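Local coordinates for protein 7,8-dihydro-6-hydroxymethylpterin pyrophosphokinase-dihydropteroate synthase (PDB 6JWS) that probably catalyses two successive steps of folate biosynthesis: ATP-dependent pyrophosphorylation of 6-hydroxymethyl-7,8-dihydropterin, then condensation of that product with 4-aminobenzoate to give 7,8-dihydropteroate, at residues I33-L38 with N521-V526; K373-Y376 with R381-Y384; V397-F402 with Q650-R655; S447-V452 with F489-D494. The protein carries 1 engineered substitution. All coordinates share one frame; numbering follows the deposited sequence.

Interaction 1 (I33-L38 with N521-V526)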
loop_
_atom_site.group_PDB
_atom_site.type_symbol
_atom_site.label_atom_id
_atom_site.label_comp_id
_atom_site.label_asym_id
_atom_site.label_seq_id
_atom_site.Cartn_x
_atom_site.Cartn_y
_atom_site.Cartn_z
ATOM N N ILE B 33 20.986 -23.543 -19.566
ATOM C CA ILE B 33 22.436 -23.615 -19.599
ATOM C C ILE B 33 22.944 -23.997 -18.214
ATOM O O ILE B 33 23.723 -24.947 -18.072
ATOM C CB ILE B 33 23.064 -22.291 -20.105
ATOM C CG1 ILE B 33 22.628 -21.904 -21.526
ATOM C CG2 ILE B 33 24.582 -22.310 -19.970
ATOM C CD1 ILE B 33 22.315 -23.077 -22.433
ATOM N N LEU B 34 22.490 -23.263 -17.190
ATOM C CA LEU B 34 23.063 -23.433 -15.862
ATOM C C LEU B 34 22.627 -24.761 -15.241
ATOM O O LEU B 34 23.418 -25.408 -14.551
ATOM C CB LEU B 34 22.758 -22.212 -14.987
ATOM C CG LEU B 34 23.456 -20.923 -15.427
ATOM C CD1 LEU B 34 22.793 -19.692 -14.819
ATOM C CD2 LEU B 34 24.940 -20.964 -15.086
ATOM N N GLU B 35 21.399 -25.201 -15.537
ATOM C CA GLU B 35 20.952 -26.487 -15.013
ATOM C C GLU B 35 21.637 -27.670 -15.715
ATOM O O GLU B 35 21.879 -28.706 -15.097
ATOM C CB GLU B 35 19.422 -26.585 -14.986
ATOM C CG GLU B 35 18.781 -25.592 -14.030
ATOM C CD GLU B 35 17.355 -25.832 -13.554
ATOM O OE1 GLU B 35 16.542 -26.417 -14.318
ATOM O OE2 GLU B 35 17.056 -25.425 -12.407
ATOM N N THR B 36 21.947 -27.522 -17.008
ATOM C CA THR B 36 22.706 -28.523 -17.752
ATOM C C THR B 36 24.073 -28.717 -17.089
ATOM O O THR B 36 24.491 -29.847 -16.834
ATOM C CB THR B 36 22.806 -28.146 -19.244
ATOM O OG1 THR B 36 21.502 -28.084 -19.832
ATOM C CG2 THR B 36 23.705 -29.067 -20.043
ATOM N N ALA B 37 24.751 -27.602 -16.777
ATOM C CA ALA B 37 26.022 -27.649 -16.068
ATOM C C ALA B 37 25.854 -28.266 -14.684
ATOM O O ALA B 37 26.727 -29.021 -14.259
ATOM C CB ALA B 37 26.661 -26.279 -15.999
ATOM N N LEU B 38 24.748 -27.963 -13.981
ATOM C CA LEU B 38 24.525 -28.587 -12.675
ATOM C C LEU B 38 24.498 -30.104 -12.817
ATOM O O LEU B 38 25.112 -30.801 -12.016
ATOM C CB LEU B 38 23.214 -28.131 -12.025
ATOM C CG LEU B 38 23.212 -26.756 -11.354
ATOM C CD1 LEU B 38 21.810 -26.421 -10.857
ATOM C CD2 LEU B 38 24.200 -26.694 -10.206
ATOM N N ASN B 521 18.118 -34.662 -16.578
ATOM C CA ASN B 521 18.186 -33.380 -17.269
ATOM C C ASN B 521 17.206 -32.365 -16.660
ATOM O O ASN B 521 17.384 -31.154 -16.819
ATOM C CB ASN B 521 18.067 -33.547 -18.790
ATOM C CG ASN B 521 18.563 -32.350 -19.583
ATOM O OD1 ASN B 521 19.504 -31.664 -19.180
ATOM N ND2 ASN B 521 17.949 -32.097 -20.732
ATOM N N LYS B 522 16.207 -32.850 -15.913
ATOM C CA LYS B 522 15.141 -31.996 -15.410
ATOM C C LYS B 522 15.327 -31.731 -13.919
ATOM O O LYS B 522 15.719 -32.620 -13.167
ATOM C CB LYS B 522 13.783 -32.686 -15.586
ATOM C CG LYS B 522 13.019 -32.306 -16.839
ATOM C CD LYS B 522 12.548 -30.872 -16.824
ATOM C CE LYS B 522 11.114 -30.711 -16.371
ATOM N NZ LYS B 522 10.150 -31.261 -17.356
ATOM N N PHE B 523 14.994 -30.503 -13.511
ATOM C CA PHE B 523 14.708 -30.191 -12.120
ATOM C C PHE B 523 13.248 -29.766 -12.022
ATOM O O PHE B 523 12.696 -29.223 -12.980
ATOM C CB PHE B 523 15.639 -29.102 -11.581
ATOM C CG PHE B 523 17.093 -29.482 -11.447
ATOM C CD1 PHE B 523 17.559 -30.144 -10.323
ATOM C CD2 PHE B 523 18.013 -29.135 -12.430
ATOM C CE1 PHE B 523 18.897 -30.483 -10.196
ATOM C CE2 PHE B 523 19.350 -29.469 -12.302
ATOM C CZ PHE B 523 19.790 -30.140 -11.184
ATOM N N TYR B 524 12.628 -30.038 -10.865
ATOM C CA TYR B 524 11.292 -29.529 -10.602
ATOM C C TYR B 524 11.286 -28.638 -9.364
ATOM O O TYR B 524 12.030 -28.870 -8.410
ATOM C CB TYR B 524 10.277 -30.661 -10.420
ATOM C CG TYR B 524 10.131 -31.562 -11.615
ATOM C CD1 TYR B 524 9.229 -31.265 -12.624
ATOM C CD2 TYR B 524 10.886 -32.720 -11.733
ATOM C CE1 TYR B 524 9.065 -32.097 -13.723
ATOM C CE2 TYR B 524 10.737 -33.568 -12.825
ATOM C CZ TYR B 524 9.831 -33.247 -13.826
ATOM O OH TYR B 524 9.687 -34.069 -14.905
ATOM N N SER B 525 10.388 -27.644 -9.391
ATOM C CA SER B 525 10.244 -26.713 -8.289
ATOM C C SER B 525 9.276 -27.272 -7.262
ATOM O O SER B 525 8.498 -28.179 -7.552
ATOM C CB SER B 525 9.790 -25.399 -8.808
ATOM O OG SER B 525 10.845 -24.829 -9.551
ATOM N N VAL B 526 9.291 -26.673 -6.070
ATOM C CA VAL B 526 8.572 -27.253 -4.956
ATOM C C VAL B 526 8.131 -26.142 -4.013
ATOM O O VAL B 526 8.919 -25.237 -3.716
ATOM C CB VAL B 526 9.420 -28.315 -4.230
ATOM C CG1 VAL B 526 10.824 -27.823 -3.861
ATOM C CG2 VAL B 526 8.677 -28.897 -3.028
HETATM O O HOH W 1 14.834 -28.314 -15.598
#

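Interaction 2 (K373-Y376 with R381-Y384)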
loop_
_atom_site.group_PDB
_atom_site.type_symbol
_atom_site.label_atom_id
_atom_site.label_comp_id
_atom_site.label_asym_id
_atom_site.label_seq_id
_atom_site.Cartn_x
_atom_site.Cartn_y
_atom_site.Cartn_z
ATOM N N LYS B 373 19.916 -8.793 -9.283
ATOM C CA LYS B 373 18.571 -9.247 -8.959
ATOM C C LYS B 373 18.566 -10.741 -8.640
ATOM O O LYS B 373 19.052 -11.565 -9.427
ATOM C CB LYS B 373 17.630 -8.971 -10.128
ATOM C CG LYS B 373 17.403 -7.496 -10.434
ATOM C CD LYS B 373 16.247 -7.294 -11.394
ATOM C CE LYS B 373 15.985 -5.853 -11.791
ATOM N NZ LYS B 373 14.889 -5.791 -12.791
ATOM N N ARG B 374 17.975 -11.063 -7.481
ATOM C CA ARG B 374 17.678 -12.435 -7.091
ATOM C C ARG B 374 16.608 -13.030 -8.017
ATOM O O ARG B 374 15.569 -12.416 -8.287
ATOM C CB ARG B 374 17.314 -12.475 -5.602
ATOM C CG ARG B 374 17.064 -13.877 -5.049
ATOM C CD ARG B 374 18.013 -14.155 -3.904
ATOM N NE ARG B 374 17.557 -13.528 -2.706
ATOM C CZ ARG B 374 18.314 -13.004 -1.768
ATOM N NH1 ARG B 374 19.631 -13.012 -1.864
ATOM N NH2 ARG B 374 17.724 -12.442 -0.728
ATOM N N ILE B 375 16.860 -14.256 -8.491
ATOM C CA ILE B 375 15.945 -14.941 -9.392
ATOM C C ILE B 375 15.429 -16.220 -8.729
ATOM O O ILE B 375 16.194 -16.926 -8.080
ATOM C CB ILE B 375 16.687 -15.254 -10.705
ATOM C CG1 ILE B 375 16.882 -13.998 -11.562
ATOM C CG2 ILE B 375 15.992 -16.367 -11.480
ATOM C CD1 ILE B 375 17.931 -14.176 -12.653
ATOM N N TYR B 376 14.146 -16.553 -8.970
ATOM C CA TYR B 376 13.642 -17.888 -8.654
ATOM C C TYR B 376 13.081 -18.524 -9.929
ATOM O O TYR B 376 12.815 -17.804 -10.895
ATOM C CB TYR B 376 12.617 -17.848 -7.507
ATOM C CG TYR B 376 11.286 -17.243 -7.883
ATOM C CD1 TYR B 376 11.129 -15.867 -7.914
ATOM C CD2 TYR B 376 10.182 -18.023 -8.216
ATOM C CE1 TYR B 376 9.918 -15.276 -8.227
ATOM C CE2 TYR B 376 8.961 -17.443 -8.551
ATOM C CZ TYR B 376 8.825 -16.060 -8.549
ATOM O OH TYR B 376 7.657 -15.419 -8.872
ATOM N N ARG B 381 11.799 -20.853 -16.800
ATOM C CA ARG B 381 12.088 -19.457 -17.091
ATOM C C ARG B 381 12.470 -18.692 -15.816
ATOM O O ARG B 381 12.060 -19.028 -14.701
ATOM C CB ARG B 381 10.881 -18.827 -17.797
ATOM C CG ARG B 381 11.053 -18.604 -19.292
ATOM C CD ARG B 381 11.330 -19.816 -20.167
ATOM N NE ARG B 381 12.334 -19.532 -21.193
ATOM C CZ ARG B 381 12.583 -20.286 -22.273
ATOM N NH1 ARG B 381 11.884 -21.387 -22.509
ATOM N NH2 ARG B 381 13.523 -19.918 -23.130
ATOM N N ILE B 382 13.257 -17.632 -16.014
ATOM C CA ILE B 382 13.633 -16.646 -15.007
ATOM C C ILE B 382 12.403 -15.887 -14.493
ATOM O O ILE B 382 11.619 -15.361 -15.281
ATOM C CB ILE B 382 14.643 -15.680 -15.657
ATOM C CG1 ILE B 382 16.010 -16.334 -15.847
ATOM C CG2 ILE B 382 14.750 -14.350 -14.926
ATOM C CD1 ILE B 382 16.912 -15.489 -16.731
ATOM N N SER B 383 12.253 -15.823 -13.161
ATOM C CA SER B 383 11.348 -14.888 -12.503
ATOM C C SER B 383 12.196 -14.042 -11.560
ATOM O O SER B 383 13.014 -14.581 -10.820
ATOM C CB SER B 383 10.249 -15.594 -11.713
ATOM O OG SER B 383 9.317 -16.283 -12.542
ATOM N N TYR B 384 12.015 -12.726 -11.596
ATOM C CA TYR B 384 12.740 -11.875 -10.671
ATOM C C TYR B 384 11.994 -11.855 -9.346
ATOM O O TYR B 384 10.814 -11.485 -9.316
ATOM C CB TYR B 384 12.859 -10.449 -11.225
ATOM C CG TYR B 384 13.642 -10.382 -12.507
ATOM C CD1 TYR B 384 15.014 -10.559 -12.510
ATOM C CD2 TYR B 384 12.994 -10.239 -13.726
ATOM C CE1 TYR B 384 15.730 -10.564 -13.690
ATOM C CE2 TYR B 384 13.700 -10.209 -14.918
ATOM C CZ TYR B 384 15.071 -10.376 -14.894
ATOM O OH TYR B 384 15.774 -10.338 -16.062
HETATM O O HOH W 2 7.131 -14.639 -12.004
#

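Interaction 3 (V397-F402 with Q650-R655)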
loop_
_atom_site.group_PDB
_atom_site.type_symbol
_atom_site.label_atom_id
_atom_site.label_comp_id
_atom_site.label_asym_id
_atom_site.label_seq_id
_atom_site.Cartn_x
_atom_site.Cartn_y
_atom_site.Cartn_z
ATOM N N VAL B 397 -10.354 -31.392 -7.243
ATOM C CA VAL B 397 -11.201 -32.303 -7.995
ATOM C C VAL B 397 -12.333 -32.832 -7.106
ATOM O O VAL B 397 -13.493 -32.826 -7.525
ATOM C CB VAL B 397 -10.391 -33.400 -8.707
ATOM C CG1 VAL B 397 -11.310 -34.395 -9.427
ATOM C CG2 VAL B 397 -9.396 -32.772 -9.677
ATOM N N ASN B 398 -12.001 -33.199 -5.864
ATOM C CA ASN B 398 -12.995 -33.558 -4.866
ATOM C C ASN B 398 -14.129 -32.535 -4.841
ATOM O O ASN B 398 -15.295 -32.905 -4.995
ATOM C CB ASN B 398 -12.402 -33.632 -3.460
ATOM C CG ASN B 398 -12.259 -35.045 -2.946
ATOM O OD1 ASN B 398 -11.143 -35.549 -2.818
ATOM N ND2 ASN B 398 -13.377 -35.689 -2.644
ATOM N N TYR B 399 -13.780 -31.262 -4.598
ATOM C CA TYR B 399 -14.784 -30.216 -4.497
ATOM C C TYR B 399 -15.575 -30.136 -5.795
ATOM O O TYR B 399 -16.795 -30.169 -5.775
ATOM C CB TYR B 399 -14.189 -28.835 -4.204
ATOM C CG TYR B 399 -15.238 -27.777 -3.952
ATOM C CD1 TYR B 399 -15.842 -27.646 -2.705
ATOM C CD2 TYR B 399 -15.649 -26.916 -4.960
ATOM C CE1 TYR B 399 -16.817 -26.685 -2.461
ATOM C CE2 TYR B 399 -16.617 -25.942 -4.730
ATOM C CZ TYR B 399 -17.204 -25.824 -3.478
ATOM O OH TYR B 399 -18.158 -24.867 -3.252
ATOM N N ASP B 400 -14.854 -30.043 -6.908
ATOM C CA ASP B 400 -15.413 -29.779 -8.221
ATOM C C ASP B 400 -16.451 -30.840 -8.603
ATOM O O ASP B 400 -17.364 -30.543 -9.371
ATOM C CB ASP B 400 -14.287 -29.731 -9.256
ATOM C CG ASP B 400 -14.347 -28.546 -10.203
ATOM O OD1 ASP B 400 -14.169 -27.391 -9.715
ATOM O OD2 ASP B 400 -14.550 -28.786 -11.428
ATOM N N SER B 401 -16.289 -32.066 -8.080
ATOM C CA SER B 401 -17.048 -33.243 -8.484
ATOM C C SER B 401 -18.186 -33.538 -7.504
ATOM O O SER B 401 -19.293 -33.841 -7.931
ATOM C CB SER B 401 -16.143 -34.464 -8.647
ATOM O OG SER B 401 -15.452 -34.434 -9.892
ATOM N N PHE B 402 -17.909 -33.443 -6.195
ATOM C CA PHE B 402 -18.783 -34.013 -5.178
ATOM C C PHE B 402 -19.473 -32.941 -4.329
ATOM O O PHE B 402 -20.228 -33.276 -3.416
ATOM C CB PHE B 402 -18.026 -35.026 -4.310
ATOM C CG PHE B 402 -17.239 -36.053 -5.083
ATOM C CD1 PHE B 402 -17.827 -36.779 -6.113
ATOM C CD2 PHE B 402 -15.913 -36.315 -4.772
ATOM C CE1 PHE B 402 -17.099 -37.725 -6.824
ATOM C CE2 PHE B 402 -15.186 -37.263 -5.479
ATOM C CZ PHE B 402 -15.781 -37.963 -6.509
ATOM N N GLN B 650 -20.055 -18.813 -7.429
ATOM C CA GLN B 650 -20.912 -19.659 -8.253
ATOM C C GLN B 650 -21.411 -20.831 -7.412
ATOM O O GLN B 650 -20.650 -21.753 -7.135
ATOM C CB GLN B 650 -20.168 -20.192 -9.482
ATOM C CG GLN B 650 -19.705 -19.106 -10.442
ATOM C CD GLN B 650 -19.822 -19.523 -11.890
ATOM O OE1 GLN B 650 -19.420 -20.620 -12.282
ATOM N NE2 GLN B 650 -20.384 -18.638 -12.699
ATOM N N MET B 651 -22.690 -20.774 -7.019
ATOM C CA MET B 651 -23.308 -21.772 -6.157
ATOM C C MET B 651 -23.248 -23.160 -6.802
ATOM O O MET B 651 -23.490 -23.308 -8.002
ATOM C CB MET B 651 -24.763 -21.401 -5.841
ATOM C CG MET B 651 -24.885 -20.219 -4.889
ATOM S SD MET B 651 -26.589 -19.719 -4.524
ATOM C CE MET B 651 -27.100 -19.020 -6.095
ATOM N N ASN B 652 -22.891 -24.161 -5.988
ATOM C CA ASN B 652 -22.897 -25.560 -6.394
ATOM C C ASN B 652 -24.253 -26.185 -6.064
ATOM O O ASN B 652 -24.776 -26.984 -6.842
ATOM C CB ASN B 652 -21.726 -26.333 -5.782
ATOM C CG ASN B 652 -20.423 -26.046 -6.498
ATOM O OD1 ASN B 652 -19.733 -25.077 -6.181
ATOM N ND2 ASN B 652 -20.085 -26.881 -7.469
ATOM N N TYR B 653 -24.782 -25.822 -4.887
ATOM C CA TYR B 653 -26.172 -26.026 -4.511
ATOM C C TYR B 653 -26.750 -24.710 -3.995
ATOM O O TYR B 653 -26.001 -23.854 -3.525
ATOM C CB TYR B 653 -26.301 -27.146 -3.476
ATOM C CG TYR B 653 -25.529 -26.968 -2.192
ATOM C CD1 TYR B 653 -24.196 -27.350 -2.097
ATOM C CD2 TYR B 653 -26.146 -26.473 -1.053
ATOM C CE1 TYR B 653 -23.491 -27.214 -0.910
ATOM C CE2 TYR B 653 -25.458 -26.334 0.145
ATOM C CZ TYR B 653 -24.127 -26.709 0.213
ATOM O OH TYR B 653 -23.446 -26.577 1.387
ATOM N N MET B 654 -28.081 -24.576 -4.077
ATOM C CA MET B 654 -28.780 -23.361 -3.679
ATOM C C MET B 654 -28.423 -22.984 -2.239
ATOM O O MET B 654 -28.535 -23.795 -1.317
ATOM C CB MET B 654 -30.301 -23.501 -3.814
ATOM C CG MET B 654 -31.042 -22.185 -3.612
ATOM S SD MET B 654 -30.486 -20.886 -4.760
ATOM C CE MET B 654 -31.666 -21.103 -6.091
ATOM N N ARG B 655 -27.978 -21.734 -2.066
ATOM C CA ARG B 655 -27.680 -21.233 -0.736
ATOM C C ARG B 655 -28.756 -20.230 -0.334
ATOM O O ARG B 655 -29.417 -19.649 -1.189
ATOM C CB ARG B 655 -26.274 -20.625 -0.684
ATOM C CG ARG B 655 -25.136 -21.616 -0.886
ATOM C CD ARG B 655 -24.971 -22.652 0.217
ATOM N NE ARG B 655 -23.600 -23.149 0.339
ATOM C CZ ARG B 655 -22.895 -23.739 -0.634
ATOM N NH1 ARG B 655 -23.417 -23.904 -1.841
ATOM N NH2 ARG B 655 -21.661 -24.153 -0.397
#

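Interaction 4 (S447-V452 with F489-D494)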
loop_
_atom_site.group_PDB
_atom_site.type_symbol
_atom_site.label_atom_id
_atom_site.label_comp_id
_atom_site.label_asym_id
_atom_site.label_seq_id
_atom_site.Cartn_x
_atom_site.Cartn_y
_atom_site.Cartn_z
ATOM N N SER B 447 -9.549 -43.110 -5.302
ATOM C CA SER B 447 -8.228 -42.765 -4.807
ATOM C C SER B 447 -7.808 -41.366 -5.278
ATOM O O SER B 447 -8.366 -40.829 -6.244
ATOM C CB SER B 447 -7.229 -43.814 -5.211
ATOM O OG SER B 447 -6.966 -43.721 -6.600
ATOM N N GLU B 448 -6.799 -40.795 -4.594
ATOM C CA GLU B 448 -6.181 -39.533 -4.993
ATOM C C GLU B 448 -5.683 -39.632 -6.431
ATOM O O GLU B 448 -5.950 -38.766 -7.259
ATOM C CB GLU B 448 -5.040 -39.145 -4.040
ATOM C CG GLU B 448 -4.262 -37.887 -4.466
ATOM C CD GLU B 448 -3.122 -37.474 -3.530
ATOM O OE1 GLU B 448 -2.846 -38.201 -2.557
ATOM O OE2 GLU B 448 -2.492 -36.433 -3.774
ATOM N N ARG B 449 -4.971 -40.711 -6.723
ATOM C CA ARG B 449 -4.369 -40.890 -8.031
ATOM C C ARG B 449 -5.437 -40.844 -9.117
ATOM O O ARG B 449 -5.207 -40.264 -10.170
ATOM C CB ARG B 449 -3.605 -42.221 -8.062
ATOM C CG ARG B 449 -2.979 -42.530 -9.407
ATOM C CD ARG B 449 -3.910 -43.302 -10.322
ATOM N NE ARG B 449 -3.324 -43.372 -11.656
ATOM C CZ ARG B 449 -4.018 -43.520 -12.779
ATOM N NH1 ARG B 449 -5.335 -43.632 -12.738
ATOM N NH2 ARG B 449 -3.381 -43.540 -13.938
ATOM N N ASP B 450 -6.595 -41.470 -8.860
ATOM C CA ASP B 450 -7.671 -41.549 -9.846
ATOM C C ASP B 450 -8.445 -40.234 -9.944
ATOM O O ASP B 450 -9.095 -39.989 -10.958
ATOM C CB ASP B 450 -8.629 -42.724 -9.598
ATOM C CG ASP B 450 -8.042 -44.079 -9.975
ATOM O OD1 ASP B 450 -7.236 -44.147 -10.948
ATOM O OD2 ASP B 450 -8.367 -45.051 -9.278
ATOM N N LEU B 451 -8.377 -39.399 -8.896
ATOM C CA LEU B 451 -8.967 -38.072 -8.964
ATOM C C LEU B 451 -8.152 -37.182 -9.888
ATOM O O LEU B 451 -8.758 -36.511 -10.728
ATOM C CB LEU B 451 -9.110 -37.448 -7.577
ATOM C CG LEU B 451 -10.267 -37.997 -6.746
ATOM C CD1 LEU B 451 -10.219 -37.440 -5.334
ATOM C CD2 LEU B 451 -11.605 -37.671 -7.397
ATOM N N VAL B 452 -6.810 -37.210 -9.766
ATOM C CA VAL B 452 -6.000 -36.194 -10.432
ATOM C C VAL B 452 -5.381 -36.682 -11.739
ATOM O O VAL B 452 -5.288 -35.902 -12.685
ATOM C CB VAL B 452 -4.924 -35.531 -9.536
ATOM C CG1 VAL B 452 -5.538 -34.813 -8.352
ATOM C CG2 VAL B 452 -3.880 -36.521 -9.051
ATOM N N PHE B 489 2.961 -38.282 -7.191
ATOM C CA PHE B 489 3.906 -37.374 -7.813
ATOM C C PHE B 489 4.742 -38.090 -8.871
ATOM O O PHE B 489 4.993 -37.509 -9.923
ATOM C CB PHE B 489 4.803 -36.636 -6.808
ATOM C CG PHE B 489 5.580 -35.489 -7.440
ATOM C CD1 PHE B 489 4.923 -34.391 -7.977
ATOM C CD2 PHE B 489 6.968 -35.503 -7.501
ATOM C CE1 PHE B 489 5.628 -33.344 -8.559
ATOM C CE2 PHE B 489 7.671 -34.436 -8.047
ATOM C CZ PHE B 489 7.003 -33.368 -8.597
ATOM N N LYS B 490 5.192 -39.325 -8.579
ATOM C CA LYS B 490 6.018 -40.086 -9.512
ATOM C C LYS B 490 5.302 -40.314 -10.851
ATOM O O LYS B 490 5.868 -40.088 -11.911
ATOM C CB LYS B 490 6.496 -41.405 -8.885
ATOM C CG LYS B 490 7.397 -42.242 -9.785
ATOM C CD LYS B 490 7.977 -43.481 -9.102
ATOM C CE LYS B 490 8.457 -44.538 -10.080
ATOM N NZ LYS B 490 9.296 -43.963 -11.160
ATOM N N GLU B 491 4.042 -40.728 -10.810
ATOM C CA GLU B 491 3.323 -41.004 -12.047
ATOM C C GLU B 491 3.148 -39.706 -12.836
ATOM O O GLU B 491 3.154 -39.730 -14.061
ATOM C CB GLU B 491 1.973 -41.674 -11.760
ATOM C CG GLU B 491 1.279 -42.190 -13.014
ATOM C CD GLU B 491 -0.126 -42.751 -12.843
ATOM O OE1 GLU B 491 -0.628 -42.801 -11.705
ATOM O OE2 GLU B 491 -0.734 -43.112 -13.861
ATOM N N CYS B 492 3.022 -38.573 -12.132
ATOM C CA CYS B 492 2.833 -37.296 -12.804
ATOM C C CYS B 492 4.112 -36.861 -13.504
ATOM O O CYS B 492 4.052 -36.454 -14.657
ATOM C CB CYS B 492 2.360 -36.210 -11.854
ATOM S SG CYS B 492 0.673 -36.490 -11.269
ATOM N N VAL B 493 5.268 -36.972 -12.831
ATOM C CA VAL B 493 6.487 -36.519 -13.492
ATOM C C VAL B 493 6.900 -37.489 -14.603
ATOM O O VAL B 493 7.388 -37.048 -15.641
ATOM C CB VAL B 493 7.637 -36.077 -12.551
ATOM C CG1 VAL B 493 7.247 -34.855 -11.727
ATOM C CG2 VAL B 493 8.150 -37.178 -11.638
ATOM N N ASP B 494 6.690 -38.800 -14.397
ATOM C CA ASP B 494 7.040 -39.798 -15.404
ATOM C C ASP B 494 6.326 -39.492 -16.720
ATOM O O ASP B 494 6.900 -39.674 -17.779
ATOM C CB ASP B 494 6.742 -41.237 -14.956
ATOM C CG ASP B 494 7.713 -41.811 -13.931
ATOM O OD1 ASP B 494 8.786 -41.202 -13.718
ATOM O OD2 ASP B 494 7.390 -42.884 -13.354
#

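Interaction 1 (I33-L38 with N521-V526)
Phe523 carries this contact: its ring pushes against helix 33-38 and lodges beside the side chain of Glu35. The rim atom CD2 of Phe523 comes within 3.6 Å of Glu35 CD, with carboxylate and ring planes turned 57° apart. The CB of Glu35 also touches that side of the ring, while Glu35 O lies at the ring's edge, in its plane, 3.8 Å from Phe523 CE2. One turn on, Leu38 adds an apolar touch, its CB 4.1 Å from Phe523 CZ.

The carboxylate is held from several directions. A water donates to Glu35 OE1 at 2.9 Å and accepts from Phe523 N at 3.0 Å, tying the helix to the loop backbone. Glu35 OE2 bonds to Tyr570 and forms a salt bridge with Arg571. Asn521 brings only its amide oxygen near, OD1 4.2 Å from Thr36 OG1; the threonine is hydrogen-bonded to Leu32 O, but the buried Asn521 OD1 has no partner in the model.

Helix 30-44 packs by Leu34 and Leu38 on strands 16-24 and 163-172 of the antiparallel sheet, whereas Phe523 leads into strand 525-529 of the parallel barrel sheet, so the contact lies on the seam between the two folds.

Interaction 2 (K373-Y376 with R381-Y384)
Tyr376 and Ser383 face each other across a pair of antiparallel strands, and the tyrosine ring folds back over the serine. With CG placed between the backbone N and the carbonyl carbon (chi1 72°), the Tyr376 ring reaches toward its partner strand and lies on Ser383 CB, which sits 3.6 Å from the ring centroid and over the face, a CH-pi contact. A water completes the pair, donating a long bond to Tyr376 OH and lying 2.8 Å from Ser383 OG. Beneath the side chains the two backbones exchange both bonds of a hydrogen-bonded pair, Tyr376 N to Ser383 O at 2.9 Å and Ser383 N to Tyr376 O at 3.1 Å.

The other sheet face belongs to Ile375 and Tyr384, a non-hydrogen-bonded pair. The Tyr384 ring is covered on both faces. Lys373 runs out fully extended past the rim, its CD 3.7 Å from Tyr384 CD1, and lifts NZ to 4.7 Å from the ring centroid, 7° off the normal, for a cation-pi contact. That ammonium also forms a salt bridge with Glu387. From the opposite face comes Ile382 CG2, which in turn meets Ile375 CD1 at 3.9 Å. The phenol OH of Tyr384 is anchored to Glu56, a residue of strand 46-57.

Cross-strand pairs alternating in bonding and in sheet face, closed by a short connection, make this a beta hairpin; its second strand, 382-384, lies at the edge of the six-stranded antiparallel sheet.

Interaction 3 (V397-F402 with Q650-R655)
Tyr399 and Asn652 meet with their flat groups nearly perpendicular, ring and amide planes 81° apart. The amide oxygen comes in obliquely at the phenol end of the ring, Asn652 OD1 lying 3.3 Å from Tyr399 OH and 3.5 Å from Tyr399 CE2. Within the loop, the Arg655 guanidinium lies over the face of the Tyr653 ring, with NH1 above the ring centre. At its edge, and close to its plane, the same guanidinium meets a backbone oxygen: Arg655 NH1 donates to Tyr653 O at 3.1 Å. On the helix side, Ser401 CB covers one face of Phe402.

Tyr399 reaches the loop because its CG stands anti to the backbone N (chi1 -174°), which swings the ring out from the helix. That helix, 397-402, follows directly on strand 390-396 of the TIM-barrel sheet, and the pteroic acid lies about 10 Å from the Tyr399 side chain at the nearest atoms. The partner is the loop leading into helix 657-680, so the pair joins the end of one barrel strand to the approach of a late barrel helix.

Phe649, just ahead of the loop segment, also touches Tyr399. The loop is shaped partly by its own bonds, including a weak one of 3.5 Å from Arg655 N to Met651 SD. Met651 to Met654 touch a neighbouring molecule in the crystal, which may have influenced the course of the loop there.

Interaction 4 (S447-V452 with F489-D494)
Arg449 NH2 gives Glu491 OE2 a short, almost straight hydrogen bond, 2.7 Å with 172° at the hydrogen, and this is half of a two-pronged salt bridge. The other prong runs from Arg449 NE to Glu491 OE1 at 2.8 Å. The arginine thus presents its side, one nitrogen to each carboxylate oxygen, and both oxygens answer with their syn lone pairs. Guanidinium and carboxylate are nearly coplanar, only 17° apart, although the two side chains as a whole meet at about a right angle. The bend of Arg449 at chi2 (-90°) turns the guanidinium toward a Glu491 chain that comes across extended.

The third nitrogen has its own acid: Arg449 NH1 bonds Asp450 OD1 at 2.7 Å, again close to the guanidinium plane. Two carboxylates, one gripping NE and NH2 and the other NH1, therefore fix the rotation of the group, and their pull would be expected to keep the arginine charged.

The bridge spans helices 448-464 and 486-494 on the outside of the TIM barrel, one before and one after strand 478-482. Beneath it, Val452, Phe489 and Cys492 all touch Ile481 on that strand, and Cys492 also packs on Val453.

Ser447 stands at the N-cap of the first helix, its OG accepting from Asp450 N at 3.2 Å. In the second helix, Lys490 NZ forms a salt bridge with Asp494 OD2 at 3.1 Å, one turn along.

How the interactions relate
Interactions 1 and 2 lie near the centre of the molecule, their centres about 14 Å apart, where the antiparallel sheet meets the parallel barrel. Interaction 2 builds the edge of that sheet, while interaction 1 brings its helix 30-44 against the approach to barrel strand 525-529. Interactions 3 and 4 lie in the barrel domain, centres about 23 Å apart: 4 between two outer helices, 3 between a short helix after strand 390-396 and a loop. They touch where Leu451 packs on helix 397-402. Interaction 4 also reaches interaction 1 through Val493 and Tyr524. Along the chain, interaction 1 encloses 2 and 4, and interaction 3 encloses 4. Interaction 1 alone joins the antiparallel-sheet part to the barrel; the others are internal to one part.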